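Local coordinates for protein shikimate dehydrogenase (NADP(+)) (Thermus thermophilus, PDB 2D5C) that catalyses the reversible NADPH-linked reduction of 3-dehydroshikimate to shikimate, a step of chorismate biosynthesis, and works as a homodimer, at residues A[41-46]-A[61-66]; A[86-89]-A[94-97]. All blocks are in the same frame, centred on the assembly; numbering follows the deposited sequence.

How the interactions relate
Both interactions are buried, on the same side of the chain's centre, with their own centres about 13 Å apart and nearest atoms about 7 Å apart. Interaction 1 is a small apolar contact between the N-terminal part of helix 43-53 and the loop that follows strand 56-59; this loop carries the catalytic Lys64 to shikimate. Interaction 2 is larger, built chiefly of backbone hydrogen bonds pairing two strands of the mixed sheet in a hairpin. Helix 43-53 links the two: Leu43 packs on the loop, and later residues of the helix cover Leu94 of interaction 2. The face with Leu88, Phe95 and Phe97 meets the second subunit and, at its Thr86 end, helix 229-244; no other protein chain touches interaction 1.

Interaction 1. Residues A[41-46]-A[61-66]; sequences EALPGR and LPLKEA. With SKM ((3R,4S,5R)-3,4,5-trihydroxycyclohex-1-ene-1-carboxylic acid), chain E.
Leu43 and Leu63 bring the two backbones to 7.1 Å between their CA atoms, where the N-terminal part of helix 43-53 passes the loop 61-66. Arg46 N donates a hydrogen bond to Ala42 O, and the loop enters through a cis peptide before Pro62. Leu43 has its CG anti to the backbone N (chi1 -173°), which sends both methyls to the loop. There the two side chains run alongside each other, pointing opposite ways: Leu43 CD1 lies 3.8 Å from Leu63 CD1, and Leu43 CD2 is equally near Leu63 CD2. Leu43 CD2 also reaches Ala66 CB, 3.9 Å away. With an alanine here both methyls go: Ala66 CB is likely to lose its contact with this helix, Leu63 to keep little beyond the CB contact, and a gap to open. Lys64 points away from the helix, its chain extended beyond CG, and Lys64 NZ hydrogen-bonds two shikimate hydroxyls, SKM O11 at 2.9 Å and SKM O12 at 3.2 Å. Asp100 forms a salt bridge to the same NZ and also binds shikimate. Apolar packing thus joins the loop to the helix, while the neighbouring residue, the proton acceptor, turns its polar end to the substrate.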
# COMPACT_ATOMS: atom_id res chain seq x y z
N GLU A 41 -10.77 4.30 -22.86
CA GLU A 41 -11.36 2.99 -23.13
C GLU A 41 -10.42 1.84 -22.75
O GLU A 41 -10.87 0.71 -22.53
CB GLU A 41 -11.76 2.88 -24.60
CG GLU A 41 -13.17 2.30 -24.84
CD GLU A 41 -14.28 3.31 -24.57
OE1 GLU A 41 -13.97 4.42 -24.06
OE2 GLU A 41 -15.45 3.01 -24.86
N ALA A 42 -9.13 2.13 -22.66
CA ALA A 42 -8.15 1.10 -22.32
C ALA A 42 -7.90 1.00 -20.81
O ALA A 42 -7.29 0.04 -20.34
CB ALA A 42 -6.83 1.38 -23.04
N LEU A 43 -8.39 1.98 -20.06
CA LEU A 43 -8.19 2.03 -18.60
C LEU A 43 -8.55 0.75 -17.83
O LEU A 43 -7.75 0.27 -17.03
CB LEU A 43 -8.96 3.22 -18.01
CG LEU A 43 -8.73 3.52 -16.51
CD1 LEU A 43 -7.24 3.73 -16.23
CD2 LEU A 43 -9.51 4.76 -16.11
N PRO A 44 -9.76 0.21 -18.04
CA PRO A 44 -10.15 -1.01 -17.32
C PRO A 44 -9.17 -2.17 -17.49
O PRO A 44 -8.74 -2.78 -16.51
CB PRO A 44 -11.53 -1.32 -17.90
CG PRO A 44 -12.08 0.05 -18.16
CD PRO A 44 -10.90 0.75 -18.80
N GLY A 45 -8.82 -2.46 -18.74
CA GLY A 45 -7.88 -3.54 -18.99
C GLY A 45 -6.50 -3.20 -18.49
O GLY A 45 -5.74 -4.08 -18.07
N ARG A 46 -6.17 -1.91 -18.51
CA ARG A 46 -4.87 -1.42 -18.07
C ARG A 46 -4.69 -1.61 -16.56
O ARG A 46 -3.60 -1.97 -16.10
CB ARG A 46 -4.73 0.07 -18.42
CG ARG A 46 -3.34 0.65 -18.15
CD ARG A 46 -2.30 0.15 -19.15
NE ARG A 46 -2.46 0.77 -20.46
CZ ARG A 46 -2.82 0.13 -21.57
NH1 ARG A 46 -3.05 -1.18 -21.53
NH2 ARG A 46 -2.95 0.79 -22.70
N LEU A 61 -4.35 12.68 -17.33
CA LEU A 61 -5.49 12.75 -18.26
C LEU A 61 -5.52 11.59 -19.24
O LEU A 61 -4.47 11.13 -19.70
CB LEU A 61 -5.46 14.03 -19.09
CG LEU A 61 -5.71 15.39 -18.45
CD1 LEU A 61 -4.54 15.77 -17.56
CD2 LEU A 61 -5.89 16.41 -19.56
N PRO A 62 -6.72 11.08 -19.55
CA PRO A 62 -8.01 11.54 -19.03
C PRO A 62 -8.55 10.41 -18.15
O PRO A 62 -9.71 10.02 -18.26
CB PRO A 62 -8.83 11.69 -20.30
CG PRO A 62 -8.43 10.44 -21.04
CD PRO A 62 -6.91 10.32 -20.80
N LEU A 63 -7.69 9.91 -17.27
CA LEU A 63 -8.04 8.77 -16.43
C LEU A 63 -8.28 9.00 -14.94
O LEU A 63 -8.78 8.10 -14.27
CB LEU A 63 -6.95 7.71 -16.57
CG LEU A 63 -6.48 7.39 -17.99
CD1 LEU A 63 -5.23 6.53 -17.93
CD2 LEU A 63 -7.58 6.70 -18.77
N LYS A 64 -7.95 10.18 -14.42
CA LYS A 64 -8.08 10.44 -12.99
C LYS A 64 -9.45 10.29 -12.33
O LYS A 64 -9.53 9.87 -11.17
CB LYS A 64 -7.52 11.82 -12.65
CG LYS A 64 -6.01 11.94 -12.82
CD LYS A 64 -5.54 13.27 -12.25
CE LYS A 64 -4.04 13.44 -12.36
NZ LYS A 64 -3.65 14.80 -11.93
N GLU A 65 -10.52 10.62 -13.04
CA GLU A 65 -11.85 10.49 -12.45
C GLU A 65 -12.44 9.12 -12.70
O GLU A 65 -13.06 8.53 -11.81
CB GLU A 65 -12.78 11.56 -13.02
CG GLU A 65 -12.30 13.00 -12.82
CD GLU A 65 -11.02 13.31 -13.58
OE1 GLU A 65 -10.91 12.91 -14.76
OE2 GLU A 65 -10.13 13.97 -13.00
N ALA A 66 -12.27 8.61 -13.91
CA ALA A 66 -12.81 7.31 -14.26
C ALA A 66 -12.19 6.17 -13.47
O ALA A 66 -12.80 5.12 -13.30
CB ALA A 66 -12.63 7.07 -15.75
O12 SKM E . -0.73 14.03 -10.88
C8 SKM E . 0.38 14.02 -11.79
C6 SKM E . 0.65 12.56 -12.26
O7 SKM E . 0.94 11.75 -11.12
C5 SKM E . 1.85 12.50 -13.24
C4 SKM E . 1.88 13.68 -14.22
C1 SKM E . 2.85 13.61 -15.34
O2 SKM E . 3.65 12.53 -15.48
O3 SKM E . 2.93 14.52 -16.16
C10 SKM E . 1.10 14.75 -14.11
C9 SKM E . 0.07 14.93 -13.01
O11 SKM E . -1.22 14.60 -13.54

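Interaction 2. Residues A[86-89]-A[94-97]; sequences TVLQ and LFGF
Leu88 and Phe97 meet on one face of the hairpin, where Leu88 CB sits 4.1 Å from Phe97 CE1, obliquely to the ring. Thr86 O lies at the edge of this ring, in its plane. On the same face Leu88 CD2 comes obliquely to the Phe95 ring, 4.3 Å from Phe95 CD1. On the other face Leu94 has CG beside its backbone N (chi1 -58°), and its CD2 reaches Gln89 CB at 3.9 Å. Val87 CG1 rests 3.9 Å from Leu94 CB, the two side chains crossing at a slant. Leu88 and Phe95 form a hydrogen-bonded pair, each bond in its carbonyl plane: Leu88 N to Phe95 O and Phe95 N to Leu88 O are each 2.9 Å. The Thr86-Phe97 pair is less even: Phe97 N to Thr86 O is 2.8 Å but Thr86 N to Phe97 O 3.2 Å, its donor 38° out of the carbonyl plane. Phe95 stacks on Phe95 of the second subunit, and Leu88 packs against Leu88 of that subunit. This is an antiparallel beta hairpin within the mixed sheet of the substrate-binding domain, with Val87, Gln89 and Leu94 on the face toward helix 43-53, and the Leu88 face meeting the second subunit and, at Thr86 and Phe97, helix 229-244.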
# COMPACT_ATOMS: atom_id res chain seq x y z
N THR A 86 -2.53 8.74 -7.89
CA THR A 86 -1.57 7.73 -7.45
C THR A 86 -2.27 6.45 -7.02
O THR A 86 -3.19 6.47 -6.20
CB THR A 86 -0.74 8.26 -6.26
OG1 THR A 86 -0.05 9.45 -6.65
CG2 THR A 86 0.30 7.21 -5.83
N VAL A 87 -1.84 5.33 -7.60
CA VAL A 87 -2.40 4.03 -7.28
C VAL A 87 -1.31 3.10 -6.76
O VAL A 87 -0.22 3.03 -7.33
CB VAL A 87 -3.05 3.38 -8.53
CG1 VAL A 87 -3.61 2.00 -8.17
CG2 VAL A 87 -4.15 4.29 -9.08
N LEU A 88 -1.60 2.42 -5.65
CA LEU A 88 -0.68 1.46 -5.02
C LEU A 88 -1.25 0.07 -5.24
O LEU A 88 -2.45 -0.14 -5.03
CB LEU A 88 -0.57 1.72 -3.52
CG LEU A 88 0.06 0.62 -2.66
CD1 LEU A 88 1.51 0.43 -3.06
CD2 LEU A 88 -0.04 0.99 -1.17
N GLN A 89 -0.41 -0.88 -5.65
CA GLN A 89 -0.85 -2.26 -5.85
C GLN A 89 -0.26 -3.17 -4.77
O GLN A 89 0.97 -3.25 -4.62
CB GLN A 89 -0.44 -2.76 -7.25
CG GLN A 89 -0.81 -4.24 -7.56
CD GLN A 89 0.21 -5.24 -7.01
OE1 GLN A 89 -0.13 -6.10 -6.19
NE2 GLN A 89 1.45 -5.14 -7.47
N LEU A 94 -5.96 -2.69 -5.68
CA LEU A 94 -5.53 -1.34 -6.04
C LEU A 94 -6.12 -0.32 -5.07
O LEU A 94 -7.33 -0.31 -4.83
CB LEU A 94 -5.99 -1.00 -7.47
CG LEU A 94 -5.54 -1.89 -8.63
CD1 LEU A 94 -6.07 -1.30 -9.94
CD2 LEU A 94 -4.00 -1.99 -8.68
N PHE A 95 -5.25 0.51 -4.50
CA PHE A 95 -5.63 1.57 -3.55
C PHE A 95 -5.37 2.93 -4.21
O PHE A 95 -4.28 3.16 -4.72
CB PHE A 95 -4.78 1.46 -2.28
CG PHE A 95 -5.02 0.21 -1.47
CD1 PHE A 95 -4.11 -0.19 -0.51
CD2 PHE A 95 -6.17 -0.55 -1.66
CE1 PHE A 95 -4.33 -1.34 0.27
CE2 PHE A 95 -6.41 -1.70 -0.89
CZ PHE A 95 -5.49 -2.09 0.07
N GLY A 96 -6.35 3.83 -4.18
CA GLY A 96 -6.17 5.13 -4.80
C GLY A 96 -5.95 6.30 -3.85
O GLY A 96 -6.62 6.44 -2.84
N PHE A 97 -5.01 7.16 -4.20
CA PHE A 97 -4.70 8.32 -3.38
C PHE A 97 -4.55 9.54 -4.27
O PHE A 97 -4.52 9.43 -5.49
CB PHE A 97 -3.38 8.15 -2.64
CG PHE A 97 -3.30 6.91 -1.81
CD1 PHE A 97 -2.97 5.69 -2.38
CD2 PHE A 97 -3.54 6.97 -0.43
CE1 PHE A 97 -2.88 4.53 -1.59
CE2 PHE A 97 -3.45 5.83 0.35
CZ PHE A 97 -3.12 4.60 -0.23